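Local coordinates for putative flagellar protein FliS (Parabacteroides merdae ATCC 43184, PDB 4YOK) that is of unknown function but appears to pair a prealbumin-like N-terminal domain with a second, probably E-set-like, beta domain, at residues 13-18 with 54-59; 21-26 with 98-103; 32-37 with 47-52; 182-187 with 196-201. All blocks are in the same frame, centred on the assembly; numbering follows the deposited sequence. Where two conformers were deposited one is given.

Interaction 1 (13-18 with 54-59); sequences VGRVTY and DGTFSA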
loop_
_atom_site.group_PDB
_atom_site.type_symbol
_atom_site.label_atom_id
_atom_site.label_comp_id
_atom_site.label_asym_id
_atom_site.label_seq_id
_atom_site.Cartn_x
_atom_site.Cartn_y
_atom_site.Cartn_z
ATOM N N VAL A 13 -16.549 1.208 5.983
ATOM C CA VAL A 13 -15.485 1.812 5.179
ATOM C C VAL A 13 -14.321 2.055 6.108
ATOM O O VAL A 13 -14.515 2.462 7.243
ATOM C CB VAL A 13 -15.951 3.118 4.456
ATOM C CG1 VAL A 13 -14.786 3.814 3.751
ATOM C CG2 VAL A 13 -17.056 2.824 3.446
ATOM N N GLY A 14 -13.120 1.831 5.627
ATOM C CA GLY A 14 -11.969 2.055 6.470
ATOM C C GLY A 14 -10.694 2.368 5.732
ATOM O O GLY A 14 -10.651 2.351 4.496
ATOM N N ARG A 15 -9.661 2.680 6.512
ATOM C CA ARG A 15 -8.316 2.982 6.024
ATOM C C ARG A 15 -7.294 2.435 6.984
ATOM O O ARG A 15 -7.484 2.530 8.203
ATOM C CB ARG A 15 -8.092 4.518 5.935
ATOM C CG ARG A 15 -8.674 5.248 4.745
ATOM C CD ARG A 15 -8.651 6.747 4.992
ATOM N NE ARG A 15 -9.429 7.055 6.194
ATOM C CZ ARG A 15 -9.319 8.156 6.925
ATOM N NH1 ARG A 15 -8.481 9.124 6.566
ATOM N NH2 ARG A 15 -10.053 8.306 8.013
ATOM N N VAL A 16 -6.181 1.948 6.454
ATOM C CA VAL A 16 -4.997 1.602 7.241
ATOM C C VAL A 16 -4.173 2.895 7.289
ATOM O O VAL A 16 -3.921 3.494 6.239
ATOM C CB VAL A 16 -4.218 0.418 6.629
ATOM C CG1 VAL A 16 -2.938 0.155 7.413
ATOM C CG2 VAL A 16 -5.090 -0.831 6.599
ATOM N N THR A 17 -3.754 3.326 8.479
ATOM C CA THR A 17 -3.050 4.602 8.609
ATOM C C THR A 17 -1.794 4.532 9.485
ATOM O O THR A 17 -1.593 3.593 10.243
ATOM C CB THR A 17 -3.995 5.656 9.262
ATOM O OG1 THR A 17 -4.403 5.178 10.555
ATOM C CG2 THR A 17 -5.227 6.016 8.382
ATOM N N TYR A 18 -0.974 5.572 9.387
ATOM C CA TYR A 18 0.141 5.800 10.287
ATOM C C TYR A 18 0.083 7.268 10.699
ATOM O O TYR A 18 0.180 8.119 9.830
ATOM C CB TYR A 18 1.508 5.444 9.679
ATOM C CG TYR A 18 2.664 5.810 10.594
ATOM C CD1 TYR A 18 2.762 5.276 11.878
ATOM C CD2 TYR A 18 3.610 6.754 10.209
ATOM C CE1 TYR A 18 3.825 5.607 12.720
ATOM C CE2 TYR A 18 4.660 7.118 11.056
ATOM C CZ TYR A 18 4.756 6.549 12.311
ATOM O OH TYR A 18 5.771 6.933 13.155
ATOM N N ASP A 54 -4.834 3.058 -2.088
ATOM C CA ASP A 54 -4.832 4.233 -1.246
ATOM C C ASP A 54 -5.035 3.858 0.241
ATOM O O ASP A 54 -5.236 4.729 1.081
ATOM C CB ASP A 54 -5.925 5.220 -1.732
ATOM C CG ASP A 54 -7.345 4.659 -1.719
ATOM O OD1 ASP A 54 -7.526 3.481 -1.296
ATOM O OD2 ASP A 54 -8.269 5.369 -2.180
ATOM N N GLY A 55 -4.973 2.569 0.534
ATOM C CA GLY A 55 -5.078 2.024 1.880
ATOM C C GLY A 55 -6.486 1.889 2.417
ATOM O O GLY A 55 -6.648 1.666 3.610
ATOM N N THR A 56 -7.503 2.041 1.541
ATOM C CA THR A 56 -8.905 1.970 1.942
ATOM C C THR A 56 -9.460 0.577 1.723
ATOM O O THR A 56 -8.956 -0.189 0.902
ATOM C CB THR A 56 -9.763 3.008 1.178
ATOM O OG1 THR A 56 -9.801 2.646 -0.200
ATOM C CG2 THR A 56 -9.262 4.441 1.315
ATOM N N PHE A 57 -10.560 0.284 2.397
ATOM C CA PHE A 57 -11.290 -0.965 2.276
ATOM C C PHE A 57 -12.769 -0.672 2.543
ATOM O O PHE A 57 -13.106 0.323 3.199
ATOM C CB PHE A 57 -10.729 -2.057 3.221
ATOM C CG PHE A 57 -10.554 -1.637 4.674
ATOM C CD1 PHE A 57 -9.381 -1.027 5.103
ATOM C CD2 PHE A 57 -11.572 -1.838 5.601
ATOM C CE1 PHE A 57 -9.226 -0.619 6.437
ATOM C CE2 PHE A 57 -11.425 -1.421 6.931
ATOM C CZ PHE A 57 -10.253 -0.810 7.338
ATOM N N SER A 58 -13.652 -1.482 1.952
ATOM C CA SER A 58 -15.090 -1.347 2.162
ATOM C C SER A 58 -15.715 -2.714 2.122
ATOM O O SER A 58 -15.257 -3.595 1.380
ATOM C CB SER A 58 -15.745 -0.400 1.163
ATOM O OG SER A 58 -15.782 -0.945 -0.143
ATOM N N ALA A 59 -16.703 -2.925 2.982
ATOM C CA ALA A 59 -17.373 -4.212 3.076
ATOM C C ALA A 59 -18.823 -4.023 3.438
ATOM O O ALA A 59 -19.128 -3.179 4.286
ATOM C CB ALA A 59 -16.691 -5.080 4.135
#

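Interaction 2 (21-26 with 98-103); sequences QALNLR and VTPYFM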
loop_
_atom_site.group_PDB
_atom_site.type_symbol
_atom_site.label_atom_id
_atom_site.label_comp_id
_atom_site.label_asym_id
_atom_site.label_seq_id
_atom_site.Cartn_x
_atom_site.Cartn_y
_atom_site.Cartn_z
ATOM N N GLN A 21 -2.466 9.258 8.726
ATOM C CA GLN A 21 -2.324 9.369 7.263
ATOM C C GLN A 21 -2.471 8.005 6.580
ATOM O O GLN A 21 -1.859 7.041 7.022
ATOM C CB GLN A 21 -0.967 10.000 6.903
ATOM C CG GLN A 21 -0.912 10.574 5.482
ATOM C CD GLN A 21 0.459 11.075 5.090
ATOM O OE1 GLN A 21 1.458 10.346 5.126
ATOM N NE2 GLN A 21 0.525 12.324 4.655
ATOM N N ALA A 22 -3.299 7.916 5.507
ATOM C CA ALA A 22 -3.520 6.650 4.796
ATOM C C ALA A 22 -2.228 6.187 4.115
ATOM O O ALA A 22 -1.417 6.996 3.690
ATOM C CB ALA A 22 -4.650 6.776 3.771
ATOM N N LEU A 23 -1.986 4.902 4.161
ATOM C CA LEU A 23 -0.790 4.322 3.565
ATOM C C LEU A 23 -1.057 3.996 2.127
ATOM O O LEU A 23 -2.185 3.619 1.782
ATOM C CB LEU A 23 -0.390 3.041 4.319
ATOM C CG LEU A 23 -0.050 3.185 5.803
ATOM C CD1 LEU A 23 0.505 1.882 6.326
ATOM C CD2 LEU A 23 0.910 4.354 6.048
ATOM N N ASN A 24 -0.010 4.098 1.298
ATOM C CA ASN A 24 -0.038 3.778 -0.134
ATOM C C ASN A 24 0.513 2.349 -0.297
ATOM O O ASN A 24 1.649 2.082 0.089
ATOM C CB ASN A 24 0.803 4.814 -0.874
ATOM C CG ASN A 24 0.323 6.231 -0.624
ATOM O OD1 ASN A 24 0.865 6.997 0.186
ATOM N ND2 ASN A 24 -0.767 6.563 -1.221
ATOM N N LEU A 25 -0.327 1.426 -0.759
ATOM C CA LEU A 25 0.005 0.001 -0.822
ATOM C C LEU A 25 -0.254 -0.635 -2.179
ATOM O O LEU A 25 -0.834 -0.012 -3.062
ATOM C CB LEU A 25 -0.890 -0.717 0.226
ATOM C CG LEU A 25 -0.777 -0.201 1.696
ATOM C CD1 LEU A 25 -1.900 -0.729 2.543
ATOM C CD2 LEU A 25 0.559 -0.580 2.310
ATOM N N ARG A 26 0.090 -1.918 -2.300
ATOM C CA ARG A 26 -0.269 -2.675 -3.499
ATOM C C ARG A 26 -1.727 -3.049 -3.307
ATOM O O ARG A 26 -2.064 -3.766 -2.345
ATOM C CB ARG A 26 0.618 -3.913 -3.681
ATOM C CG ARG A 26 0.071 -4.790 -4.822
ATOM C CD ARG A 26 1.024 -5.889 -5.282
ATOM N NE ARG A 26 0.326 -6.702 -6.292
ATOM C CZ ARG A 26 0.382 -8.024 -6.393
ATOM N NH1 ARG A 26 1.169 -8.729 -5.584
ATOM N NH2 ARG A 26 -0.339 -8.655 -7.312
ATOM N N VAL A 98 -1.145 1.234 12.225
ATOM C CA VAL A 98 -0.066 0.238 12.140
ATOM C C VAL A 98 1.293 0.951 12.277
ATOM O O VAL A 98 1.340 2.190 12.311
ATOM C CB VAL A 98 -0.159 -0.582 10.833
ATOM C CG1 VAL A 98 -1.496 -1.342 10.755
ATOM C CG2 VAL A 98 0.076 0.310 9.589
ATOM N N THR A 99 2.392 0.173 12.362
ATOM C CA THR A 99 3.733 0.764 12.454
ATOM C C THR A 99 4.535 0.354 11.225
ATOM O O THR A 99 5.114 -0.738 11.224
ATOM C CB THR A 99 4.464 0.389 13.748
ATOM O OG1 THR A 99 3.587 0.626 14.853
ATOM C CG2 THR A 99 5.774 1.190 13.913
ATOM N N PRO A 100 4.549 1.197 10.171
ATOM C CA PRO A 100 5.323 0.849 8.961
ATOM C C PRO A 100 6.816 0.784 9.251
ATOM O O PRO A 100 7.281 1.476 10.155
ATOM C CB PRO A 100 5.016 1.994 7.981
ATOM C CG PRO A 100 3.829 2.736 8.565
ATOM C CD PRO A 100 3.893 2.514 10.043
ATOM N N TYR A 101 7.576 -0.016 8.475
ATOM C CA TYR A 101 9.045 -0.074 8.628
ATOM C C TYR A 101 9.646 1.246 8.140
ATOM O O TYR A 101 10.513 1.816 8.790
ATOM C CB TYR A 101 9.609 -1.243 7.798
ATOM C CG TYR A 101 9.188 -2.589 8.328
ATOM C CD1 TYR A 101 9.607 -3.025 9.587
ATOM C CD2 TYR A 101 8.314 -3.400 7.608
ATOM C CE1 TYR A 101 9.174 -4.241 10.110
ATOM C CE2 TYR A 101 7.926 -4.654 8.097
ATOM C CZ TYR A 101 8.363 -5.066 9.346
ATOM O OH TYR A 101 7.974 -6.274 9.865
ATOM N N PHE A 102 9.133 1.729 7.002
ATOM C CA PHE A 102 9.562 2.950 6.319
ATOM C C PHE A 102 8.384 3.767 5.806
ATOM O O PHE A 102 7.313 3.234 5.542
ATOM C CB PHE A 102 10.459 2.608 5.096
ATOM C CG PHE A 102 11.722 1.869 5.477
ATOM C CD1 PHE A 102 12.816 2.555 6.002
ATOM C CD2 PHE A 102 11.797 0.481 5.362
ATOM C CE1 PHE A 102 13.964 1.864 6.415
ATOM C CE2 PHE A 102 12.955 -0.208 5.757
ATOM C CZ PHE A 102 14.017 0.488 6.306
HETATM N N MSE A 103 8.605 5.069 5.669
HETATM C CA MSE A 103 7.661 5.993 5.058
HETATM C C MSE A 103 8.410 6.723 3.936
HETATM O O MSE A 103 9.580 7.067 4.092
HETATM C CB MSE A 103 7.044 6.986 6.074
HETATM C CG MSE A 103 6.085 6.333 7.072
HETATM SE SE MSE A 103 4.387 5.688 6.263
HETATM C CE MSE A 103 3.610 7.428 5.871
#

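Interaction 3 (32-37 with 47-52); sequences VQLQLY and ISVFVG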
loop_
_atom_site.group_PDB
_atom_site.type_symbol
_atom_site.label_atom_id
_atom_site.label_comp_id
_atom_site.label_asym_id
_atom_site.label_seq_id
_atom_site.Cartn_x
_atom_site.Cartn_y
_atom_site.Cartn_z
ATOM N N VAL A 32 -2.587 -7.239 0.046
ATOM C CA VAL A 32 -2.711 -6.788 1.433
ATOM C C VAL A 32 -4.135 -7.019 1.923
ATOM O O VAL A 32 -5.105 -6.548 1.309
ATOM C CB VAL A 32 -2.271 -5.310 1.602
ATOM C CG1 VAL A 32 -2.375 -4.857 3.063
ATOM C CG2 VAL A 32 -0.857 -5.098 1.076
ATOM N N GLN A 33 -4.243 -7.771 3.037
ATOM C CA GLN A 33 -5.521 -8.120 3.629
ATOM C C GLN A 33 -5.604 -7.785 5.087
ATOM O O GLN A 33 -4.600 -7.823 5.797
ATOM C CB GLN A 33 -5.778 -9.627 3.471
ATOM C CG GLN A 33 -5.941 -10.057 2.019
ATOM C CD GLN A 33 -5.917 -11.555 1.840
ATOM O OE1 GLN A 33 -5.098 -12.101 1.093
ATOM N NE2 GLN A 33 -6.823 -12.249 2.504
ATOM N N LEU A 34 -6.823 -7.511 5.539
ATOM C CA LEU A 34 -7.154 -7.351 6.954
ATOM C C LEU A 34 -8.161 -8.422 7.298
ATOM O O LEU A 34 -8.707 -9.069 6.400
ATOM C CB LEU A 34 -7.700 -5.953 7.294
ATOM C CG LEU A 34 -6.847 -4.744 6.905
ATOM C CD1 LEU A 34 -7.568 -3.487 7.240
ATOM C CD2 LEU A 34 -5.452 -4.790 7.564
ATOM N N GLN A 35 -8.421 -8.627 8.586
ATOM C CA GLN A 35 -9.385 -9.649 8.977
ATOM C C GLN A 35 -10.376 -9.068 9.941
ATOM O O GLN A 35 -9.996 -8.278 10.797
ATOM C CB GLN A 35 -8.666 -10.865 9.590
ATOM C CG GLN A 35 -7.865 -11.657 8.550
ATOM C CD GLN A 35 -7.153 -12.806 9.184
ATOM O OE1 GLN A 35 -6.182 -12.632 9.921
ATOM N NE2 GLN A 35 -7.663 -13.999 8.961
ATOM N N LEU A 36 -11.658 -9.417 9.771
ATOM C CA LEU A 36 -12.745 -8.963 10.653
ATOM C C LEU A 36 -13.217 -10.146 11.468
ATOM O O LEU A 36 -13.701 -11.120 10.886
ATOM C CB LEU A 36 -13.909 -8.367 9.836
ATOM C CG LEU A 36 -13.751 -6.921 9.384
ATOM C CD1 LEU A 36 -14.661 -6.632 8.204
ATOM C CD2 LEU A 36 -14.098 -5.955 10.517
ATOM N N TYR A 37 -13.037 -10.086 12.798
ATOM C CA TYR A 37 -13.441 -11.169 13.719
ATOM C C TYR A 37 -14.711 -10.817 14.454
ATOM O O TYR A 37 -14.933 -9.653 14.775
ATOM C CB TYR A 37 -12.352 -11.474 14.764
ATOM C CG TYR A 37 -11.127 -12.155 14.204
ATOM C CD1 TYR A 37 -10.076 -11.414 13.669
ATOM C CD2 TYR A 37 -11.001 -13.548 14.230
ATOM C CE1 TYR A 37 -8.967 -12.038 13.104
ATOM C CE2 TYR A 37 -9.874 -14.180 13.699
ATOM C CZ TYR A 37 -8.861 -13.416 13.133
ATOM O OH TYR A 37 -7.744 -13.990 12.572
ATOM N N ILE A 47 -13.618 -12.686 8.512
ATOM C CA ILE A 47 -13.945 -12.232 7.157
ATOM C C ILE A 47 -12.700 -11.520 6.601
ATOM O O ILE A 47 -12.173 -10.650 7.280
ATOM C CB ILE A 47 -15.214 -11.325 7.145
ATOM C CG1 ILE A 47 -16.479 -12.148 7.561
ATOM C CG2 ILE A 47 -15.416 -10.675 5.746
ATOM C CD1 ILE A 47 -17.635 -11.327 8.204
ATOM N N SER A 48 -12.234 -11.890 5.397
ATOM C CA SER A 48 -11.073 -11.219 4.785
ATOM C C SER A 48 -11.507 -9.946 4.082
ATOM O O SER A 48 -12.547 -9.930 3.418
ATOM C CB SER A 48 -10.356 -12.122 3.784
ATOM O OG SER A 48 -9.796 -13.277 4.389
ATOM N N VAL A 49 -10.734 -8.875 4.235
ATOM C CA VAL A 49 -11.019 -7.631 3.490
ATOM C C VAL A 49 -9.728 -7.253 2.782
ATOM O O VAL A 49 -8.647 -7.387 3.350
ATOM C CB VAL A 49 -11.668 -6.438 4.250
ATOM C CG1 VAL A 49 -13.048 -6.806 4.802
ATOM C CG2 VAL A 49 -10.771 -5.883 5.334
ATOM N N PHE A 50 -9.836 -6.860 1.532
ATOM C CA PHE A 50 -8.672 -6.570 0.717
ATOM C C PHE A 50 -8.476 -5.048 0.691
ATOM O O PHE A 50 -9.432 -4.292 0.510
ATOM C CB PHE A 50 -8.836 -7.235 -0.672
ATOM C CG PHE A 50 -9.271 -8.687 -0.531
ATOM C CD1 PHE A 50 -10.619 -9.021 -0.405
ATOM C CD2 PHE A 50 -8.334 -9.703 -0.421
ATOM C CE1 PHE A 50 -11.015 -10.343 -0.166
ATOM C CE2 PHE A 50 -8.737 -11.036 -0.219
ATOM C CZ PHE A 50 -10.073 -11.342 -0.100
ATOM N N VAL A 51 -7.259 -4.609 0.989
ATOM C CA VAL A 51 -6.942 -3.181 1.081
ATOM C C VAL A 51 -6.575 -2.644 -0.318
ATOM O O VAL A 51 -5.892 -3.325 -1.074
ATOM C CB VAL A 51 -5.824 -2.962 2.133
ATOM C CG1 VAL A 51 -5.505 -1.487 2.288
ATOM C CG2 VAL A 51 -6.228 -3.553 3.497
ATOM N N GLY A 52 -7.087 -1.462 -0.665
ATOM C CA GLY A 52 -6.823 -0.845 -1.970
ATOM C C GLY A 52 -5.498 -0.120 -2.029
ATOM O O GLY A 52 -4.790 -0.028 -1.025
HETATM O O HOH W 1 -4.198 -5.507 -1.743
HETATM O O HOH W 2 -10.191 -14.601 6.767
#

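Interaction 4 (182-187 with 196-201); sequences YARVGV and IYSPVV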
loop_
_atom_site.group_PDB
_atom_site.type_symbol
_atom_site.label_atom_id
_atom_site.label_comp_id
_atom_site.label_asym_id
_atom_site.label_seq_id
_atom_site.Cartn_x
_atom_site.Cartn_y
_atom_site.Cartn_z
ATOM N N TYR A 182 1.443 6.672 -15.656
ATOM C CA TYR A 182 1.394 6.868 -14.200
ATOM C C TYR A 182 2.690 6.387 -13.566
ATOM O O TYR A 182 3.254 5.395 -14.021
ATOM C CB TYR A 182 0.199 6.102 -13.610
ATOM C CG TYR A 182 -1.152 6.566 -14.107
ATOM C CD1 TYR A 182 -1.646 6.146 -15.339
ATOM C CD2 TYR A 182 -1.958 7.396 -13.327
ATOM C CE1 TYR A 182 -2.898 6.555 -15.794
ATOM C CE2 TYR A 182 -3.221 7.801 -13.770
ATOM C CZ TYR A 182 -3.689 7.367 -14.998
ATOM O OH TYR A 182 -4.937 7.747 -15.447
ATOM N N ALA A 183 3.187 7.102 -12.553
ATOM C CA ALA A 183 4.440 6.749 -11.893
ATOM C C ALA A 183 4.210 6.445 -10.434
ATOM O O ALA A 183 3.256 6.952 -9.826
ATOM C CB ALA A 183 5.459 7.879 -12.038
ATOM N N ARG A 184 5.114 5.650 -9.857
ATOM C CA ARG A 184 5.065 5.313 -8.436
ATOM C C ARG A 184 6.443 4.856 -7.983
ATOM O O ARG A 184 7.234 4.344 -8.791
ATOM C CB ARG A 184 4.011 4.198 -8.165
ATOM C CG ARG A 184 3.395 4.263 -6.769
ATOM C CD ARG A 184 2.387 3.127 -6.562
ATOM N NE ARG A 184 1.499 3.345 -5.408
ATOM C CZ ARG A 184 0.734 2.404 -4.856
ATOM N NH1 ARG A 184 0.738 1.166 -5.341
ATOM N NH2 ARG A 184 -0.022 2.688 -3.796
ATOM N N VAL A 185 6.719 4.985 -6.686
ATOM C CA VAL A 185 7.960 4.424 -6.158
ATOM C C VAL A 185 7.578 3.475 -5.014
ATOM O O VAL A 185 6.535 3.677 -4.376
ATOM C CB VAL A 185 9.057 5.433 -5.757
ATOM C CG1 VAL A 185 9.629 6.140 -6.993
ATOM C CG2 VAL A 185 8.566 6.435 -4.714
ATOM N N GLY A 186 8.399 2.457 -4.802
ATOM C CA GLY A 186 8.167 1.476 -3.741
ATOM C C GLY A 186 9.409 1.221 -2.917
ATOM O O GLY A 186 10.523 1.349 -3.422
ATOM N N VAL A 187 9.224 0.887 -1.632
ATOM C CA VAL A 187 10.304 0.555 -0.703
ATOM C C VAL A 187 9.896 -0.720 0.041
ATOM O O VAL A 187 8.860 -0.759 0.716
ATOM C CB VAL A 187 10.677 1.708 0.277
ATOM C CG1 VAL A 187 11.715 1.243 1.307
ATOM C CG2 VAL A 187 11.191 2.938 -0.485
ATOM N N ILE A 196 5.923 -0.613 0.809
ATOM C CA ILE A 196 5.164 0.632 1.007
ATOM C C ILE A 196 5.464 1.453 -0.237
ATOM O O ILE A 196 6.544 1.313 -0.825
ATOM C CB ILE A 196 5.486 1.378 2.335
ATOM C CG1 ILE A 196 4.401 2.473 2.634
ATOM C CG2 ILE A 196 6.902 1.956 2.342
ATOM C CD1 ILE A 196 3.797 2.392 3.969
ATOM N N TYR A 197 4.509 2.248 -0.679
ATOM C CA TYR A 197 4.670 3.026 -1.896
ATOM C C TYR A 197 4.388 4.505 -1.675
ATOM O O TYR A 197 3.859 4.923 -0.643
ATOM C CB TYR A 197 3.691 2.483 -2.960
ATOM C CG TYR A 197 3.911 1.047 -3.407
ATOM C CD1 TYR A 197 3.371 -0.019 -2.692
ATOM C CD2 TYR A 197 4.620 0.761 -4.574
ATOM C CE1 TYR A 197 3.558 -1.336 -3.110
ATOM C CE2 TYR A 197 4.827 -0.550 -4.993
ATOM C CZ TYR A 197 4.301 -1.595 -4.252
ATOM O OH TYR A 197 4.471 -2.874 -4.674
ATOM N N SER A 198 4.712 5.297 -2.678
ATOM C CA SER A 198 4.291 6.682 -2.778
ATOM C C SER A 198 2.857 6.681 -3.327
ATOM O O SER A 198 2.430 5.647 -3.849
ATOM C CB SER A 198 5.212 7.419 -3.759
ATOM O OG SER A 198 5.041 6.951 -5.092
ATOM N N PRO A 199 2.103 7.798 -3.317
ATOM C CA PRO A 199 0.857 7.823 -4.114
ATOM C C PRO A 199 1.200 7.642 -5.595
ATOM O O PRO A 199 2.351 7.884 -6.005
ATOM C CB PRO A 199 0.321 9.258 -3.894
ATOM C CG PRO A 199 1.045 9.770 -2.698
ATOM C CD PRO A 199 2.386 9.125 -2.726
ATOM N N VAL A 200 0.227 7.221 -6.401
ATOM C CA VAL A 200 0.413 7.120 -7.846
ATOM C C VAL A 200 0.297 8.542 -8.386
ATOM O O VAL A 200 -0.622 9.256 -7.973
ATOM C CB VAL A 200 -0.637 6.163 -8.468
ATOM C CG1 VAL A 200 -0.603 6.180 -10.005
ATOM C CG2 VAL A 200 -0.469 4.756 -7.931
ATOM N N VAL A 201 1.223 8.954 -9.262
ATOM C CA VAL A 201 1.268 10.279 -9.890
ATOM C C VAL A 201 1.025 10.138 -11.401
ATOM O O VAL A 201 1.791 9.438 -12.068
ATOM C CB VAL A 201 2.650 10.963 -9.587
ATOM C CG1 VAL A 201 2.779 12.316 -10.296
ATOM C CG2 VAL A 201 2.855 11.137 -8.077
#

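Interaction 1 (13-18 with 54-59)
Phe57 lays its ring over the main chain of Gly14 in a cross-strand aromatic-glycine pair, set in an antiparallel strand pair of the prealbumin-like N-terminal domain. CG of Phe57 is tucked between its own backbone N and carbonyl carbon (chi1 50°), a rotation that folds the ring back across the neighbouring strand. Gly14 CA thus makes a CH-pi contact over the ring face, 3.7 Å from the centroid. With no CB on Gly14, the aromatic group settles directly on peptide atoms. The same two residues form a hydrogen-bonded pair, Gly14 N to Phe57 O and Phe57 N to Gly14 O, each 2.9 Å. Val16 closes this packed, buried side: its N donates to Gly55 O, and its CG2 touches Phe57 CE1 at 4.1 Å, the two side chains crossing at about a right angle. Leu34 and Val49 of the facing hairpin continue the apolar cluster beyond the ring.

The other face of the sheet, with Val13, Arg15, Thr56 and Ser58, is looser and turned to solvent, Arg15 and Ser58 being exposed. Arg15 lays its CG against Thr56 CG2 at 3.6 Å, but its chain then bends at chi3 and the guanidinium leaves the contact. Val13 CG2 barely meets Ser58 CB at 4.2 Å. Where strand 56-62 begins, an Asx turn fixes Thr56: Asp54 OD1 accepts both Thr56 N and Thr56 OG1 from the same face of the carboxylate plane, the hydroxyl at 2.7 Å.

Interaction 2 (21-26 with 98-103)
Leu23 and Met103 carry most of this contact, with the two branches of the leucine divided between two parts of segment 98-103. CD1 of Leu23 reaches Val98 CG2 at 3.6 Å and lies near Pro100 CG at 4.1 Å. CD2 meets the selenium of Met103, a selenomethionine in this crystal, with SE 3.7 Å away and the side chains crossing at about a right angle. The Met103 chain is not extended: chi2 (-69°) and chi3 (-70°) both bend, curling SE and CE back over the leucine. Val98 contributes one branch; its CG2 sits between its own backbone N and carbonyl carbon, which presents that methyl to Leu23. Gln21, the third residue by buried surface, places OE1 3.7 Å from Met103 CE, but it was modelled in two conformers and this touch is doubtful.

The segment 98-103 spans the passage from strand 92-97, in the sheet of strand 9-18, to strand 102-111 of the second domain, so Leu23 packs at the junction between the two domains. Val16 and Tyr18 pack on Leu23 from the N-terminal side, and Ile196 from the C-terminal side touches both Leu23 and Met103. The backbone bonds of Val98 to Thr17 and of Leu23 to Val16 both run to strand 9-18. No hydrogen bond links the two segments themselves, so their cohesion rests on apolar shape fit without a directional bond.

Interaction 3 (32-37 with 47-52)
The ring of Phe50 lies alongside the aliphatic part of Gln33, its CD2 3.4 Å from Gln33 CG, both side chains pointing the same way off the outer face. Gln33 CG stands anti to its carbonyl carbon (chi1 -65°) and the chain runs on extended, so the overlap continues to Gln33 CD, 3.5 Å from Phe50 CE2. Further along this face, Ser48 OG holds a water at 2.8 Å that also makes a weak bond to Gln35 NE2.

On the opposite face the contact is apolar and buried. Leu34 is gripped twice, CB by Val49 CG2 at 3.6 Å and CG by Val51 CG2 at 3.7 Å; Leu36 CD1 meets the other branch of Val49, CG1, at 3.8 Å. The two segments are the arms of an antiparallel beta hairpin, strands 33-37 and 47-50, at one edge of a four-stranded sheet in the prealbumin-like domain. Phe57, Ala59 and Leu61 of strand 56-62 pack against this apolar face, joining the hairpin to the other sheet.

Reciprocal main-chain bonds pair Leu34 with Val49 and Leu36 with Ile47. At the far end Val51 N donates to Val32 O at 2.9 Å, almost straight (175°). Beyond it a water bridges the open end of the hairpin, accepting from Val32 N at 3.0 Å and lying within bonding distance of Val51 O.

Interaction 4 (182-187 with 196-201)
Arg184 drives its extended side chain across segment 196-201, and its guanidinium is clamped between Tyr197 and Val200. On one side the group lies flat on the Tyr197 ring, centres 4.4 Å apart and planes at 13°, a cation-pi stack offset so that NH1 sits over the rim. On the opposite side Val200 CG2 comes within 3.5 Å of NE. Between them, NE donates to Ser198 O at 2.9 Å, nearly along the C=O axis. CG anti to the backbone N (chi1 -151°), with straight torsions out to NE, carries the head group this far.

The path is set by an interruption in the hairpin of strands 182-189 and 196-202. Regular pairs flank it: Ala183 with Val201, and Val187 with Ile196, each doubly bonded through the backbone. In between, the second strand carries one residue more than the first, and Ser198 bridges the irregularity. Its N donates to Val185 O at 3.0 Å, while its OG accepts from Val185 N at 3.0 Å and donates to Pro199 O. A side-chain hydroxyl thus does the work of a backbone acceptor.

Farther out, Arg184 NH1 and NH2 bond to Ala144 O and to Leu25 O of the N-terminal half, and Tyr197 OH accepts from Asp146 N. NE, NH1 and NH2 each donate to a main-chain carbonyl, so this buried cation is probably stabilised by those dipoles and the tyrosine face while also tying the C-terminal domain to segment 21-26.

Overall arrangement
From the N terminus, strand 9-18 opens interaction 1 and segment 21-26 opens interaction 2. The hairpin of interaction 3 then forms and closes with only nine residues between its segments, lying within the loops of both. Interaction 1 closes next at 54-59 and interaction 2 last at 98-103, so these two cross. Interactions 1 and 3 pack together across the two sheets of the N-terminal domain, through Phe57 and Val16 on Leu34. Interaction 4 follows in series, closing a hairpin of the second domain; it touches neither 1 nor 3. Interaction 2 is the link: the backbone of Asn24 bonds to that of Tyr197, so segment 21-26 reaches interaction 4 and joins the domains.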